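Local coordinates for pesticidal crystal protein Cry2Aa (Bacillus thuringiensis serovar kurstaki, PDB 1I5P), which binds to midgut epithelial cells of dipteran and lepidopteran insect larvae and promotes their colloidosmotic lysis, at residues Pro441-Gln446 and Asn506-Phe511. Sequence-based numbering, arbitrary orientation.
Sequences PLHYNQ and NQTRTF
H443 and Y444, in a tight turn of the middle domain, pack against the short 3-10 segment and first strand residues of Q507-F511 in the C-terminal jelly-roll domain, an interdomain contact of this three-domain delta-endotoxin. A single backbone hydrogen bond crosses it: Y444 N gives its hydrogen to T510 O at 2.7 Å, with an N-H...O angle of 165°. F511 is paired by backbone hydrogen bonding with R524 on the neighbouring antiparallel strand 522-525, which ties the contact into the jelly-roll sheet.

Two CH-pi contacts, both made by H443, add to this bond. The flat imidazole of H443 is sandwiched: CA of T508 sits over one face, 3.6 Å from the ring centroid, and CB of Q446, from the same turn, covers the opposite face. With chi1 at 62°, the H443 ring is folded back over its own backbone, so that H443 ND1 donates to Y444 O at 2.8 Å, from well above the carbonyl plane; this bond should restrict rotation of the ring. H443 in turn offers CB to one face of F511, whose broad ring also turns its CD2 edge to L442 O, at 3.5 Å.

Y444 suits a buried place because its long side chain packs beside L523 while its hydroxyl is satisfied by a hydrogen bond to I499 O. The side chains of Q507 and Y444 meet at a slant, amide and ring planes 52° apart. Extended beyond CG, this glutamine is long enough to bring OE1 to the edge of the tyrosine ring, 3.8 Å from Y444 CD2.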
# COMPACT_ATOMS: atom_id res chain seq x y z
N PRO A 441 11.46 10.22 15.49
CA PRO A 441 10.24 9.82 14.79
C PRO A 441 9.01 10.14 15.62
O PRO A 441 9.06 10.07 16.85
CB PRO A 441 10.43 8.32 14.61
CG PRO A 441 11.91 8.21 14.45
CD PRO A 441 12.39 9.08 15.59
N LEU A 442 7.92 10.51 14.97
CA LEU A 442 6.69 10.83 15.69
C LEU A 442 5.97 9.57 16.15
O LEU A 442 6.13 8.51 15.54
CB LEU A 442 5.74 11.64 14.81
CG LEU A 442 6.06 13.11 14.58
CD1 LEU A 442 7.48 13.27 14.07
CD2 LEU A 442 5.07 13.67 13.58
N HIS A 443 5.19 9.68 17.22
CA HIS A 443 4.43 8.54 17.70
C HIS A 443 3.07 8.60 17.03
O HIS A 443 2.80 9.52 16.24
CB HIS A 443 4.30 8.57 19.24
CG HIS A 443 3.56 9.75 19.78
ND1 HIS A 443 2.19 9.90 19.65
CD2 HIS A 443 4.00 10.83 20.47
CE1 HIS A 443 1.82 11.02 20.25
NE2 HIS A 443 2.90 11.60 20.76
N TYR A 444 2.21 7.63 17.32
CA TYR A 444 0.88 7.58 16.72
C TYR A 444 0.13 8.90 16.88
O TYR A 444 -0.06 9.40 17.99
CB TYR A 444 0.07 6.45 17.36
CG TYR A 444 -1.22 6.13 16.64
CD1 TYR A 444 -1.22 5.39 15.45
CD2 TYR A 444 -2.45 6.56 17.14
CE1 TYR A 444 -2.41 5.09 14.78
CE2 TYR A 444 -3.64 6.28 16.48
CZ TYR A 444 -3.61 5.53 15.30
OH TYR A 444 -4.79 5.24 14.65
N ASN A 445 -0.29 9.47 15.75
CA ASN A 445 -1.03 10.73 15.73
C ASN A 445 -0.40 11.85 16.54
O ASN A 445 -1.11 12.70 17.09
CB ASN A 445 -2.47 10.52 16.19
CG ASN A 445 -3.31 9.79 15.16
OD1 ASN A 445 -4.49 9.51 15.39
ND2 ASN A 445 -2.71 9.48 14.02
N GLN A 446 0.92 11.86 16.64
CA GLN A 446 1.57 12.92 17.38
C GLN A 446 1.44 14.22 16.61
O GLN A 446 1.67 14.25 15.40
CB GLN A 446 3.05 12.62 17.60
CG GLN A 446 3.85 13.84 18.06
CD GLN A 446 5.19 13.47 18.67
OE1 GLN A 446 5.83 12.50 18.26
NE2 GLN A 446 5.62 14.25 19.65
N ASN A 506 -2.16 5.46 25.41
CA ASN A 506 -0.71 5.34 25.47
C ASN A 506 -0.14 5.72 24.10
O ASN A 506 0.79 5.09 23.61
CB ASN A 506 -0.30 3.90 25.81
CG ASN A 506 -0.73 3.47 27.21
OD1 ASN A 506 -0.75 2.28 27.52
ND2 ASN A 506 -1.05 4.44 28.05
N GLN A 507 -0.71 6.76 23.49
CA GLN A 507 -0.26 7.18 22.16
C GLN A 507 1.20 7.62 22.09
O GLN A 507 1.83 7.46 21.04
CB GLN A 507 -1.16 8.30 21.63
CG GLN A 507 -2.57 7.82 21.32
CD GLN A 507 -3.48 8.94 20.86
OE1 GLN A 507 -3.72 9.13 19.66
NE2 GLN A 507 -4.00 9.71 21.81
N THR A 508 1.74 8.16 23.18
CA THR A 508 3.13 8.61 23.16
C THR A 508 4.10 7.43 23.13
O THR A 508 5.28 7.61 22.83
CB THR A 508 3.47 9.47 24.39
OG1 THR A 508 3.33 8.68 25.57
CG2 THR A 508 2.55 10.68 24.46
N ARG A 509 3.59 6.25 23.46
CA ARG A 509 4.41 5.04 23.47
C ARG A 509 3.98 4.08 22.37
O ARG A 509 4.36 2.91 22.39
CB ARG A 509 4.31 4.35 24.84
CG ARG A 509 4.65 5.24 26.04
CD ARG A 509 6.14 5.34 26.29
NE ARG A 509 6.75 4.03 26.49
CZ ARG A 509 6.53 3.25 27.54
NH1 ARG A 509 5.72 3.65 28.52
NH2 ARG A 509 7.11 2.06 27.61
N THR A 510 3.20 4.56 21.42
CA THR A 510 2.72 3.72 20.32
C THR A 510 3.21 4.30 18.99
O THR A 510 3.00 5.48 18.71
CB THR A 510 1.18 3.64 20.30
OG1 THR A 510 0.72 3.02 21.51
CG2 THR A 510 0.69 2.83 19.10
N PHE A 511 3.84 3.47 18.18
CA PHE A 511 4.38 3.94 16.90
C PHE A 511 3.97 3.11 15.69
O PHE A 511 3.68 1.92 15.80
CB PHE A 511 5.92 3.96 16.96
CG PHE A 511 6.47 4.75 18.11
CD1 PHE A 511 6.47 4.22 19.40
CD2 PHE A 511 6.96 6.04 17.92
CE1 PHE A 511 6.95 4.96 20.48
CE2 PHE A 511 7.44 6.79 18.99
CZ PHE A 511 7.43 6.25 20.27